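Local atomic coordinates of SusD homolog (Bacteroides thetaiotaomicron, PDB entry 4MRU), a protein that probably binds glycans, likely mucin O-glycans, at the outer membrane as a SusD-like lipoprotein with a TPR-like helical core. Residues P92-V97 with L112-I117; P104-L109 with S179-L184; D154-M159 with L204-R209; A217-I222 with R340-G345. All blocks are in the same frame, centred on the assembly; numbering follows the deposited sequence. Where two conformers were deposited one is given.

Contact 1 of 4, residues P92-V97 with L112-I117; sequences PKYYAV and LLRVTI
One face of the Tyr94 ring is taken by Arg114, whose CD sits over the ring centre, 3.7 Å from the centroid and almost exactly on the ring normal. At the rim of the ring, Tyr94 CD2 points onto a face of the neighbouring Tyr95 ring, offset from its centre. The touch across the two helices is thus a CH-pi contact between a methylene and an aromatic face, backed by Arg114 CB, which comes to 4.0 Å from Tyr94 CD1. Both side chains leave their helices with CG anti to the backbone N (chi1 -177° for Tyr94, 169° for Arg114), and the arginine chain stays extended from CG to NE, which carries CD over the ring and the guanidinium past it. That group is tilted 29° from the ring plane, and its CZ lies 5.2 Å from the Tyr94 centroid, a long cation-pi contact of at most weak attraction. Its polar grip comes from other residues: Tyr91 OH accepts from NE, Glu162 forms a salt bridge with NH1, and Tyr130 adds a second cation-pi contact. A serine in place of Tyr94 would probably leave the arginine methylenes without their aromatic cover and open a gap between helices 81-100 and 104-125. The chemistry implies a division of labour: Tyr94 shields the aliphatic part of a buried arginine, while the charge is answered by Glu162 from helix 152-173.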
loop_
_atom_site.group_PDB
_atom_site.type_symbol
_atom_site.label_atom_id
_atom_site.label_comp_id
_atom_site.label_asym_id
_atom_site.label_seq_id
_atom_site.Cartn_x
_atom_site.Cartn_y
_atom_site.Cartn_z
ATOM N N PRO A 92 7.969 16.023 -14.814
ATOM C CA PRO A 92 8.655 17.335 -14.834
ATOM C C PRO A 92 9.635 17.542 -13.642
ATOM O O PRO A 92 10.684 18.183 -13.787
ATOM C CB PRO A 92 7.486 18.346 -14.796
ATOM C CG PRO A 92 6.275 17.557 -15.241
ATOM C CD PRO A 92 6.509 16.170 -14.701
ATOM N N LYS A 93 9.330 16.965 -12.488
ATOM C CA LYS A 93 10.239 17.122 -11.336
ATOM C C LYS A 93 11.476 16.248 -11.521
ATOM O O LYS A 93 12.610 16.708 -11.307
ATOM C CB LYS A 93 9.526 16.793 -10.042
ATOM C CG LYS A 93 8.344 17.697 -9.714
ATOM C CD LYS A 93 7.629 17.133 -8.485
ATOM C CE LYS A 93 6.426 17.978 -8.060
ATOM N NZ LYS A 93 5.505 18.178 -9.197
ATOM N N TYR A 94 11.256 15.009 -11.953
ATOM C CA TYR A 94 12.343 14.065 -12.229
ATOM C C TYR A 94 13.303 14.639 -13.258
ATOM O O TYR A 94 14.521 14.664 -13.039
ATOM C CB TYR A 94 11.802 12.708 -12.718
ATOM C CG TYR A 94 12.909 11.671 -12.941
ATOM C CD1 TYR A 94 13.582 11.134 -11.860
ATOM C CD2 TYR A 94 13.279 11.258 -14.212
ATOM C CE1 TYR A 94 14.597 10.206 -12.030
ATOM C CE2 TYR A 94 14.306 10.311 -14.396
ATOM C CZ TYR A 94 14.972 9.814 -13.285
ATOM O OH TYR A 94 16.002 8.912 -13.360
ATOM N N TYR A 95 12.768 15.153 -14.362
ATOM C CA TYR A 95 13.629 15.689 -15.413
ATOM C C TYR A 95 14.296 17.008 -15.036
ATOM O O TYR A 95 15.377 17.305 -15.546
ATOM C CB TYR A 95 12.851 15.803 -16.742
ATOM C CG TYR A 95 12.663 14.422 -17.442
ATOM C CD1 TYR A 95 13.751 13.557 -17.630
ATOM C CD2 TYR A 95 11.413 14.007 -17.954
ATOM C CE1 TYR A 95 13.601 12.319 -18.257
ATOM C CE2 TYR A 95 11.262 12.772 -18.590
ATOM C CZ TYR A 95 12.357 11.932 -18.730
ATOM O OH TYR A 95 12.246 10.720 -19.354
ATOM N N ALA A 96 13.709 17.786 -14.119
ATOM C CA ALA A 96 14.358 18.995 -13.619
ATOM C C ALA A 96 15.649 18.631 -12.890
ATOM O O ALA A 96 16.698 19.270 -13.079
ATOM C CB ALA A 96 13.428 19.800 -12.706
ATOM N N VAL A 97 15.597 17.583 -12.083
ATOM C CA VAL A 97 16.797 17.147 -11.399
ATOM C C VAL A 97 17.856 16.747 -12.384
ATOM O O VAL A 97 19.042 17.158 -12.240
ATOM C CB VAL A 97 16.534 15.951 -10.449
ATOM C CG1 VAL A 97 17.822 15.506 -9.779
ATOM C CG2 VAL A 97 15.497 16.312 -9.403
ATOM N N LEU A 112 15.645 6.860 -7.137
ATOM C CA LEU A 112 15.031 6.068 -6.089
ATOM C C LEU A 112 13.609 6.536 -5.823
ATOM O O LEU A 112 12.732 5.716 -5.625
ATOM C CB LEU A 112 15.873 6.155 -4.795
ATOM C CG LEU A 112 15.307 5.609 -3.501
ATOM C CD1 LEU A 112 14.988 4.129 -3.699
ATOM C CD2 LEU A 112 16.282 5.805 -2.343
ATOM N N LEU A 113 13.378 7.850 -5.866
ATOM C CA LEU A 113 12.053 8.364 -5.623
ATOM C C LEU A 113 11.136 8.029 -6.790
ATOM O O LEU A 113 9.979 7.674 -6.576
ATOM C CB LEU A 113 12.091 9.854 -5.391
ATOM C CG LEU A 113 12.708 10.225 -4.052
ATOM C CD1 LEU A 113 12.985 11.701 -4.050
ATOM C CD2 LEU A 113 11.817 9.834 -2.866
ATOM N N ARG A 114 11.643 8.089 -8.015
ATOM C CA ARG A 114 10.819 7.712 -9.150
ATOM C C ARG A 114 10.381 6.234 -9.055
ATOM O O ARG A 114 9.222 5.903 -9.310
ATOM C CB ARG A 114 11.541 7.985 -10.437
ATOM C CG ARG A 114 10.854 7.364 -11.645
ATOM C CD ARG A 114 11.465 7.971 -12.886
ATOM N NE ARG A 114 11.064 7.283 -14.106
ATOM C CZ ARG A 114 11.754 6.331 -14.711
ATOM N NH1 ARG A 114 12.910 5.860 -14.223
ATOM N NH2 ARG A 114 11.278 5.840 -15.841
ATOM N N VAL A 115 11.303 5.347 -8.715
ATOM C CA VAL A 115 10.938 3.975 -8.534
ATOM C C VAL A 115 9.872 3.868 -7.435
ATOM O O VAL A 115 8.891 3.152 -7.573
ATOM C CB VAL A 115 12.149 3.101 -8.160
ATOM C CG1 VAL A 115 11.694 1.732 -7.714
ATOM C CG2 VAL A 115 13.127 3.000 -9.331
ATOM N N THR A 116 10.086 4.537 -6.315
ATOM C CA THR A 116 9.159 4.429 -5.201
ATOM C C THR A 116 7.730 4.876 -5.603
ATOM O O THR A 116 6.760 4.241 -5.251
ATOM C CB THR A 116 9.690 5.251 -4.002
ATOM O OG1 THR A 116 11.010 4.807 -3.668
ATOM C CG2 THR A 116 8.773 5.137 -2.791
ATOM N N ILE A 117 7.616 5.987 -6.323
ATOM C CA ILE A 117 6.332 6.492 -6.790
ATOM C C ILE A 117 5.669 5.487 -7.726
ATOM O O ILE A 117 4.497 5.141 -7.594
ATOM C CB ILE A 117 6.517 7.811 -7.571
ATOM C CG1 ILE A 117 6.944 8.909 -6.631
ATOM C CG2 ILE A 117 5.220 8.213 -8.266
ATOM C CD1 ILE A 117 7.583 10.115 -7.311
#

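Contact 2 of 4, residues P104-L109 with S179-L184; sequences PVALAL and SGFEKL
A loop between helix 152-173 and helix 192-209 lays one aromatic residue, Phe181, on the first turns of helix 104-125. Its ring meets three residues of that helix. Leu109 CD1 hangs over one face, offset toward the rim, 4.1 Å from the Phe181 centroid and 24° off the ring normal, a CH-pi contact. Val105 CG1 comes in obliquely and presses on Phe181 CE1 at 3.4 Å, a tight apolar contact. Ala106 CB lies at the edge, in the ring plane, 3.9 Å from Phe181 CZ. Val105 CG1 stands anti to the backbone N (chi1 170°), which brings this methyl, rather than CG2, against the ring. With no hydrogen bond between the segments, the joint is purely apolar, and Ile28 of helix 24-32 also touches the phenylalanine.

The loop holds its own shape through polar bonds. Glu182 turns back so that both carboxylate oxygens accept through their syn lone pairs: OE2 from Ser179 N at 2.8 Å and OE1 from Gly180 N at 2.9 Å. Ser179 OG in turn accepts from Phe181 N at 3.1 Å and is also bonded to Gly190 O, which ties this turn to the residues just ahead of helix 192-209. The backbone that carries the phenylalanine is an ST turn at Ser179 running directly into a type I beta turn from Phe181 to Leu184, closed by Leu184 N to Phe181 O at 3.0 Å.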
loop_
_atom_site.group_PDB
_atom_site.type_symbol
_atom_site.label_atom_id
_atom_site.label_comp_id
_atom_site.label_asym_id
_atom_site.label_seq_id
_atom_site.Cartn_x
_atom_site.Cartn_y
_atom_site.Cartn_z
ATOM N N PRO A 104 26.216 12.634 -8.417
ATOM C CA PRO A 104 25.650 11.281 -8.409
ATOM C C PRO A 104 24.588 11.083 -7.312
ATOM O O PRO A 104 23.603 10.459 -7.574
ATOM C CB PRO A 104 26.843 10.383 -8.131
ATOM C CG PRO A 104 28.039 11.171 -8.568
ATOM C CD PRO A 104 27.691 12.626 -8.423
ATOM N N VAL A 105 24.748 11.681 -6.138
ATOM C CA VAL A 105 23.746 11.486 -5.064
ATOM C C VAL A 105 22.384 12.112 -5.402
ATOM O O VAL A 105 21.339 11.516 -5.138
ATOM C CB VAL A 105 24.261 12.051 -3.736
ATOM C CG1 VAL A 105 23.158 12.072 -2.676
ATOM C CG2 VAL A 105 25.430 11.222 -3.266
ATOM N N ALA A 106 22.380 13.312 -5.978
ATOM C CA ALA A 106 21.130 13.928 -6.375
ATOM C C ALA A 106 20.415 13.040 -7.373
ATOM O O ALA A 106 19.220 12.836 -7.281
ATOM C CB ALA A 106 21.384 15.271 -7.023
ATOM N N LEU A 107 21.155 12.564 -8.372
ATOM C CA LEU A 107 20.581 11.702 -9.442
ATOM C C LEU A 107 20.092 10.386 -8.860
ATOM O O LEU A 107 19.061 9.856 -9.263
ATOM C CB LEU A 107 21.623 11.470 -10.528
ATOM C CG LEU A 107 22.128 12.739 -11.251
ATOM C CD1 LEU A 107 23.199 12.405 -12.287
ATOM C CD2 LEU A 107 20.986 13.486 -11.906
ATOM N N ALA A 108 20.824 9.861 -7.886
ATOM C CA ALA A 108 20.438 8.583 -7.274
ATOM C C ALA A 108 19.176 8.745 -6.454
ATOM O O ALA A 108 18.265 7.934 -6.530
ATOM C CB ALA A 108 21.546 8.067 -6.397
ATOM N N LEU A 109 19.083 9.810 -5.686
ATOM C CA LEU A 109 17.853 10.049 -4.931
ATOM C C LEU A 109 16.640 10.272 -5.850
ATOM O O LEU A 109 15.552 9.758 -5.568
ATOM C CB LEU A 109 18.011 11.233 -3.983
ATOM C CG LEU A 109 18.959 10.980 -2.814
ATOM C CD1 LEU A 109 19.184 12.272 -2.024
ATOM C CD2 LEU A 109 18.436 9.892 -1.888
ATOM N N SER A 179 25.703 15.401 4.365
ATOM C CA SER A 179 25.763 15.023 2.939
ATOM C C SER A 179 25.546 16.218 2.042
ATOM O O SER A 179 25.819 16.159 0.864
ATOM C CB SER A 179 24.681 14.001 2.625
ATOM O OG SER A 179 23.399 14.609 2.784
ATOM N N GLY A 180 25.007 17.287 2.598
ATOM C CA GLY A 180 24.531 18.415 1.774
ATOM C C GLY A 180 23.013 18.418 1.527
ATOM O O GLY A 180 22.465 19.437 1.078
ATOM N N PHE A 181 22.332 17.309 1.837
ATOM C CA PHE A 181 20.906 17.153 1.554
ATOM C C PHE A 181 20.065 17.354 2.795
ATOM O O PHE A 181 18.843 17.118 2.767
ATOM C CB PHE A 181 20.642 15.776 0.917
ATOM C CG PHE A 181 21.124 15.692 -0.489
ATOM C CD1 PHE A 181 22.446 15.421 -0.778
ATOM C CD2 PHE A 181 20.244 15.892 -1.529
ATOM C CE1 PHE A 181 22.888 15.386 -2.103
ATOM C CE2 PHE A 181 20.664 15.843 -2.839
ATOM C CZ PHE A 181 21.985 15.602 -3.137
ATOM N N GLU A 182 20.700 17.802 3.874
ATOM C CA GLU A 182 20.032 17.953 5.152
ATOM C C GLU A 182 18.805 18.843 5.066
ATOM O O GLU A 182 17.818 18.596 5.772
ATOM C CB GLU A 182 20.965 18.572 6.186
ATOM C CG GLU A 182 21.949 17.603 6.806
ATOM C CD GLU A 182 23.031 17.114 5.841
ATOM O OE1 GLU A 182 23.481 17.888 4.945
ATOM O OE2 GLU A 182 23.399 15.924 5.957
ATOM N N LYS A 183 18.882 19.878 4.231
ATOM C CA LYS A 183 17.809 20.863 4.101
ATOM C C LYS A 183 16.962 20.637 2.836
ATOM O O LYS A 183 16.083 21.415 2.554
ATOM C CB LYS A 183 18.413 22.269 4.147
ATOM C CG LYS A 183 19.115 22.512 5.506
ATOM C CD LYS A 183 19.436 23.963 5.805
ATOM C CE LYS A 183 20.236 24.540 4.652
ATOM N NZ LYS A 183 21.065 25.714 5.056
ATOM N N LEU A 184 17.180 19.508 2.165
ATOM C CA LEU A 184 16.592 19.197 0.876
ATOM C C LEU A 184 15.739 17.949 0.872
ATOM O O LEU A 184 15.369 17.454 -0.192
ATOM C CB LEU A 184 17.716 18.980 -0.150
ATOM C CG LEU A 184 18.764 20.062 -0.377
ATOM C CD1 LEU A 184 19.629 19.622 -1.532
ATOM C CD2 LEU A 184 18.150 21.427 -0.635
#

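Contact 3 of 4, residues D154-M159 with L204-R209; sequences DVYMRM and LRMAMR. With EDO (1,2-ethanediol), chain F.
This is a buried helix-helix contact in the helical core, where segment 154-159 of helix 152-173 runs roughly antiparallel to segment 204-209 of helix 192-209. The short axes are 11.5 Å apart at closest approach and make an angle of 149°, so long side chains bridge the space between them. Tyr156 and selenomethionine Met206 do most of the bridging. Met206 CB sits at the edge of the Tyr156 ring, near its plane, 3.8 Å from CE2. Beyond it the Met206 chain bends at chi3 (43°), which swings CE back to 3.8 Å from Tyr156 CD2 and 3.7 Å from Met159 CB. Farther out, Tyr156 OH meets the aliphatic part of Arg209, reaching CG at 3.5 Å, with the ring and guanidinium planes nearly perpendicular.

Such antiparallel pairing of consecutive helices suits the TPR-like architecture of SusD homologues, and here helix 104-125 adds a third wall, Val115 and Met118 touching Met159. From that helix Asp123 bonds Tyr156 OH through OD1 and pairs with Arg209 through OD2; Arg209 is also salt-bridged to Glu429 and Glu433.

One turn before Arg209, on the same side of helix 192-209, Arg205 grips an ethanediol, probably from the crystallisation liquor, NH1 giving to O1 at 2.9 Å and NH2 to O2 at 3.1 Å. The diol is also hydrogen-bonded to Trp324 O and Asn426 ND2. Arg205 NE is salt-bridged to Glu329, and NH1 also bonds Gln119 OE1. A leucine here would probably leave Glu329 without its charged mate and the diol without two of its donors.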
loop_
_atom_site.group_PDB
_atom_site.type_symbol
_atom_site.label_atom_id
_atom_site.label_comp_id
_atom_site.label_asym_id
_atom_site.label_seq_id
_atom_site.Cartn_x
_atom_site.Cartn_y
_atom_site.Cartn_z
ATOM N N ASP A 154 8.597 -5.776 -17.425
ATOM C CA ASP A 154 9.679 -4.868 -17.835
ATOM C C ASP A 154 9.783 -3.664 -16.919
ATOM O O ASP A 154 10.901 -3.158 -16.673
ATOM C CB ASP A 154 9.510 -4.414 -19.285
ATOM C CG ASP A 154 9.852 -5.529 -20.293
ATOM O OD1 ASP A 154 10.494 -6.535 -19.946
ATOM O OD2 ASP A 154 9.493 -5.361 -21.443
ATOM N N VAL A 155 8.662 -3.205 -16.381
ATOM C CA VAL A 155 8.772 -2.152 -15.382
ATOM C C VAL A 155 9.561 -2.626 -14.152
ATOM O O VAL A 155 10.474 -1.924 -13.709
ATOM C CB VAL A 155 7.416 -1.614 -14.949
ATOM C CG1 VAL A 155 7.595 -0.573 -13.870
ATOM C CG2 VAL A 155 6.714 -0.967 -16.134
ATOM N N TYR A 156 9.185 -3.776 -13.571
ATOM C CA TYR A 156 9.871 -4.292 -12.379
ATOM C C TYR A 156 11.351 -4.535 -12.664
ATOM O O TYR A 156 12.213 -4.133 -11.886
ATOM C CB TYR A 156 9.187 -5.563 -11.883
ATOM C CG TYR A 156 8.202 -5.322 -10.781
ATOM C CD1 TYR A 156 6.905 -4.864 -11.039
ATOM C CD2 TYR A 156 8.558 -5.523 -9.448
ATOM C CE1 TYR A 156 6.021 -4.644 -9.982
ATOM C CE2 TYR A 156 7.682 -5.264 -8.409
ATOM C CZ TYR A 156 6.417 -4.817 -8.681
ATOM O OH TYR A 156 5.532 -4.606 -7.623
HETATM N N MSE A 157 11.686 -5.109 -13.807
HETATM C CA MSE A 157 13.106 -5.435 -14.053
HETATM C C MSE A 157 13.915 -4.148 -14.207
HETATM O O MSE A 157 15.066 -4.061 -13.740
HETATM C CB MSE A 157 13.232 -6.347 -15.257
HETATM C CG MSE A 157 12.664 -7.758 -14.980
HETATM SE SE MSE A 157 12.568 -8.379 -13.091
HETATM C CE MSE A 157 10.680 -8.850 -13.347
ATOM N N ARG A 158 13.336 -3.128 -14.829
ATOM C CA ARG A 158 14.007 -1.863 -14.990
ATOM C C ARG A 158 14.152 -1.161 -13.642
ATOM O O ARG A 158 15.211 -0.643 -13.326
ATOM C CB ARG A 158 13.277 -0.983 -16.036
ATOM C CG ARG A 158 13.925 0.394 -16.260
ATOM C CD ARG A 158 15.353 0.316 -16.798
ATOM N NE ARG A 158 15.355 0.151 -18.236
ATOM C CZ ARG A 158 15.392 1.156 -19.109
ATOM N NH1 ARG A 158 15.458 2.419 -18.700
ATOM N NH2 ARG A 158 15.366 0.900 -20.407
HETATM N N MSE A 159 13.112 -1.187 -12.809
HETATM C CA MSE A 159 13.217 -0.661 -11.452
HETATM C C MSE A 159 14.321 -1.346 -10.664
HETATM O O MSE A 159 15.096 -0.685 -9.965
HETATM C CB MSE A 159 11.849 -0.801 -10.718
HETATM C CG MSE A 159 10.828 0.156 -11.332
HETATM SE SE MSE A 159 9.111 -0.148 -10.391
HETATM C CE MSE A 159 8.304 1.498 -10.982
ATOM N N LEU A 204 13.359 -5.589 -1.182
ATOM C CA LEU A 204 12.766 -6.742 -0.518
ATOM C C LEU A 204 11.251 -6.848 -0.783
ATOM O O LEU A 204 10.733 -7.913 -1.094
ATOM C CB LEU A 204 13.040 -6.658 0.982
ATOM C CG LEU A 204 12.442 -7.760 1.862
ATOM C CD1 LEU A 204 12.921 -9.133 1.417
ATOM C CD2 LEU A 204 12.803 -7.515 3.310
ATOM N N ARG A 205 10.555 -5.726 -0.645
ATOM C CA ARG A 205 9.120 -5.687 -0.892
ATOM C C ARG A 205 8.797 -6.116 -2.329
ATOM O O ARG A 205 7.951 -6.938 -2.560
ATOM C CB ARG A 205 8.599 -4.276 -0.669
ATOM C CG ARG A 205 7.119 -4.142 -0.908
ATOM C CD ARG A 205 6.705 -2.677 -1.101
ATOM N NE ARG A 205 6.378 -2.045 0.170
ATOM C CZ ARG A 205 6.054 -0.757 0.290
ATOM N NH1 ARG A 205 6.038 0.023 -0.788
ATOM N NH2 ARG A 205 5.754 -0.259 1.484
HETATM N N MSE A 206 9.510 -5.524 -3.278
HETATM C CA MSE A 206 9.277 -5.798 -4.688
HETATM C C MSE A 206 9.668 -7.208 -5.067
HETATM O O MSE A 206 8.969 -7.849 -5.848
HETATM C CB MSE A 206 10.093 -4.806 -5.489
HETATM C CG MSE A 206 9.508 -3.400 -5.392
HETATM SE SE MSE A 206 10.724 -2.122 -6.303
HETATM C CE MSE A 206 11.172 -3.152 -7.932
ATOM N N ALA A 207 10.740 -7.726 -4.489
ATOM C CA ALA A 207 11.077 -9.143 -4.686
ATOM C C ALA A 207 9.949 -10.054 -4.221
ATOM O O ALA A 207 9.567 -10.993 -4.923
ATOM C CB ALA A 207 12.388 -9.486 -3.987
HETATM N N MSE A 208 9.402 -9.820 -3.023
HETATM C CA MSE A 208 8.374 -10.721 -2.486
HETATM C C MSE A 208 7.129 -10.689 -3.362
HETATM O O MSE A 208 6.484 -11.711 -3.570
HETATM C CB MSE A 208 8.030 -10.328 -1.033
HETATM C CG MSE A 208 7.308 -11.448 -0.298
HETATM SE SE MSE A 208 8.486 -13.027 -0.024
HETATM C CE MSE A 208 9.948 -12.126 0.898
ATOM N N ARG A 209 6.877 -9.547 -3.977
ATOM C CA ARG A 209 5.734 -9.330 -4.853
ATOM C C ARG A 209 5.748 -10.304 -6.006
ATOM O O ARG A 209 4.680 -10.700 -6.453
ATOM C CB ARG A 209 5.694 -7.889 -5.396
ATOM C CG ARG A 209 4.358 -7.543 -6.037
ATOM C CD ARG A 209 3.296 -7.040 -5.037
ATOM N NE ARG A 209 3.554 -5.636 -4.739
ATOM C CZ ARG A 209 3.653 -5.061 -3.552
ATOM N NH1 ARG A 209 3.460 -5.725 -2.413
ATOM N NH2 ARG A 209 3.913 -3.757 -3.529
HETATM C C1 EDO F . 5.944 3.387 -0.573
HETATM O O1 EDO F . 5.046 2.677 -1.432
HETATM C C2 EDO F . 5.061 3.844 0.536
HETATM O O2 EDO F . 4.620 2.635 1.127
#

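Contact 4 of 4, residues A217-I222 with R340-G345; sequences AEAQSI and RKWNMG
Glu224 OE2, one helical turn beyond Gln220, accepts from two groups of this contact: the Gln220 side-chain NE2 and the backbone N of Asn343. One carboxylate oxygen thereby links helix 216-229 to the loop 340-345 and holds the end of the glutamine beside Trp342.

The glutamine lies flat along the indole. Gln220 CG is centred over the five-membered ring of Trp342, 3.5 Å from its centroid and 8° off the normal, a CH-pi contact. The chain is extended, with CG anti to the backbone N (chi1 -180°), and it carries the amide on over the pyrrole side, CD lying 3.5 Å from Trp342 CD1. Amide and ring planes are only 9° apart, so the two groups are layered almost parallel. Nearer the helix, Gln220 CB comes to 3.7 Å from Trp342 CE2, and the far corner of the indole, CH2, reaches Ala219 CB at 4.4 Å. No hydrogen bond joins the segments directly; the contact is made mainly by methylenes and an amide laid over the indole face.

Trp342 is further packed by Met208 of helix 192-209 and by Ala223, one turn along from Ala219, which lodges the indole between two helices. Lys341, just before it, turns the chain: its positive phi follows the end of helix 327-339, and its own amine is salt-bridged to Glu405. This is a Schellman motif closing a helix, with the tryptophan that follows it docked against the side of a neighbouring helix in the TPR-like bundle.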
loop_
_atom_site.group_PDB
_atom_site.type_symbol
_atom_site.label_atom_id
_atom_site.label_comp_id
_atom_site.label_asym_id
_atom_site.label_seq_id
_atom_site.Cartn_x
_atom_site.Cartn_y
_atom_site.Cartn_z
ATOM N N ALA A 217 13.067 -17.041 -8.933
ATOM C CA ALA A 217 14.444 -17.338 -8.549
ATOM C C ALA A 217 15.231 -16.050 -8.441
ATOM O O ALA A 217 15.942 -15.819 -7.410
ATOM C CB ALA A 217 15.124 -18.310 -9.529
ATOM N N GLU A 218 15.053 -15.174 -9.438
ATOM C CA GLU A 218 15.738 -13.896 -9.403
ATOM C C GLU A 218 15.230 -13.079 -8.214
ATOM O O GLU A 218 16.016 -12.459 -7.502
ATOM C CB GLU A 218 15.600 -13.080 -10.704
ATOM C CG GLU A 218 16.763 -12.095 -10.840
ATOM C CD GLU A 218 16.876 -11.361 -12.168
ATOM O OE1 GLU A 218 16.261 -11.806 -13.166
ATOM O OE2 GLU A 218 17.616 -10.345 -12.202
ATOM N N ALA A 219 13.938 -13.113 -7.965
ATOM C CA ALA A 219 13.356 -12.346 -6.845
ATOM C C ALA A 219 13.957 -12.791 -5.526
ATOM O O ALA A 219 14.365 -11.962 -4.721
ATOM C CB ALA A 219 11.866 -12.485 -6.808
ATOM N N GLN A 220 14.051 -14.111 -5.325
ATOM C CA GLN A 220 14.679 -14.650 -4.120
ATOM C C GLN A 220 16.116 -14.111 -3.916
ATOM O O GLN A 220 16.482 -13.715 -2.804
ATOM C CB GLN A 220 14.662 -16.171 -4.171
ATOM C CG GLN A 220 15.295 -16.791 -2.942
ATOM C CD GLN A 220 15.346 -18.282 -2.987
ATOM O OE1 GLN A 220 14.584 -18.948 -3.741
ATOM N NE2 GLN A 220 16.222 -18.844 -2.152
ATOM N N SER A 221 16.896 -14.070 -4.991
ATOM C CA SER A 221 18.281 -13.616 -4.975
ATOM C C SER A 221 18.332 -12.146 -4.631
ATOM O O SER A 221 19.093 -11.739 -3.785
ATOM C CB SER A 221 18.925 -13.866 -6.336
ATOM O OG SER A 221 20.214 -13.351 -6.379
ATOM N N ILE A 222 17.448 -11.371 -5.252
ATOM C CA ILE A 222 17.346 -9.929 -4.943
ATOM C C ILE A 222 17.013 -9.723 -3.467
ATOM O O ILE A 222 17.681 -8.925 -2.782
ATOM C CB ILE A 222 16.314 -9.247 -5.851
ATOM C CG1 ILE A 222 16.862 -9.167 -7.283
ATOM C CG2 ILE A 222 15.927 -7.852 -5.344
ATOM C CD1 ILE A 222 15.769 -8.988 -8.333
ATOM N N ARG A 340 9.175 -19.375 3.200
ATOM C CA ARG A 340 9.376 -19.877 1.851
ATOM C C ARG A 340 10.771 -20.491 1.652
ATOM O O ARG A 340 11.129 -20.873 0.546
ATOM C CB ARG A 340 9.147 -18.749 0.813
ATOM C CG ARG A 340 7.727 -18.236 0.697
ATOM C CD ARG A 340 7.603 -17.092 -0.284
ATOM N NE ARG A 340 6.253 -16.582 -0.269
ATOM C CZ ARG A 340 5.217 -17.204 -0.856
ATOM N NH1 ARG A 340 5.362 -18.351 -1.504
ATOM N NH2 ARG A 340 4.017 -16.693 -0.750
ATOM N N LYS A 341 11.554 -20.552 2.722
ATOM C CA LYS A 341 12.902 -21.110 2.715
ATOM C C LYS A 341 13.883 -20.184 1.985
ATOM O O LYS A 341 14.920 -20.617 1.557
ATOM C CB LYS A 341 12.930 -22.549 2.122
ATOM C CG LYS A 341 11.958 -23.519 2.808
ATOM C CD LYS A 341 12.228 -25.004 2.539
ATOM C CE LYS A 341 11.709 -25.489 1.195
ATOM N NZ LYS A 341 10.273 -25.894 1.248
ATOM N N TRP A 342 13.563 -18.900 1.863
ATOM C CA TRP A 342 14.547 -17.947 1.377
ATOM C C TRP A 342 15.469 -17.604 2.554
ATOM O O TRP A 342 15.039 -17.665 3.730
ATOM C CB TRP A 342 13.899 -16.668 0.883
ATOM C CG TRP A 342 13.027 -16.808 -0.293
ATOM C CD1 TRP A 342 12.599 -17.959 -0.859
ATOM C CD2 TRP A 342 12.417 -15.764 -1.003
ATOM N NE1 TRP A 342 11.781 -17.708 -1.933
ATOM C CE2 TRP A 342 11.654 -16.354 -2.051
ATOM C CE3 TRP A 342 12.459 -14.381 -0.903
ATOM C CZ2 TRP A 342 10.960 -15.605 -2.961
ATOM C CZ3 TRP A 342 11.764 -13.641 -1.819
ATOM C CH2 TRP A 342 11.032 -14.249 -2.838
ATOM N N ASN A 343 16.709 -17.236 2.260
ATOM C CA ASN A 343 17.649 -16.942 3.343
ATOM C C ASN A 343 17.482 -15.496 3.833
ATOM O O ASN A 343 18.070 -14.561 3.266
ATOM C CB ASN A 343 19.074 -17.239 2.928
ATOM C CG ASN A 343 20.047 -17.055 4.080
ATOM O OD1 ASN A 343 19.656 -16.721 5.207
ATOM N ND2 ASN A 343 21.317 -17.237 3.798
HETATM N N MSE A 344 16.647 -15.324 4.872
HETATM C CA MSE A 344 16.283 -13.981 5.380
HETATM C C MSE A 344 17.043 -13.633 6.646
HETATM O O MSE A 344 16.844 -12.556 7.225
HETATM C CB MSE A 344 14.782 -13.935 5.645
HETATM C CG MSE A 344 13.955 -14.197 4.398
HETATM SE SE MSE A 344 13.913 -12.593 3.216
HETATM C CE MSE A 344 15.458 -13.062 2.100
ATOM N N GLY A 345 17.910 -14.540 7.105
ATOM C CA GLY A 345 18.704 -14.315 8.292
ATOM C C GLY A 345 18.045 -14.665 9.642
ATOM O O GLY A 345 18.421 -14.126 10.683
#

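Going from the N terminus, contact 1 closes the shortest loop, tying helix 81-100 to helix 104-125 across the turn between them. Contact 2 opens inside that loop, at the start of helix 104-125, and closes only in the loop after helix 152-173, so the two cross; they touch where Val97 meets Ala106. Contact 3 opens before contact 2 has closed and so crosses it too, joining helix 152-173 to helix 192-209; its Met159 and Met206 reach Val115 of contact 1. Contact 4 follows in series and spans the longest interval, returning the loop after helix 327-339 to helix 216-229, where Trp342 and Ala219 meet Met208 and Ala207 of contact 3.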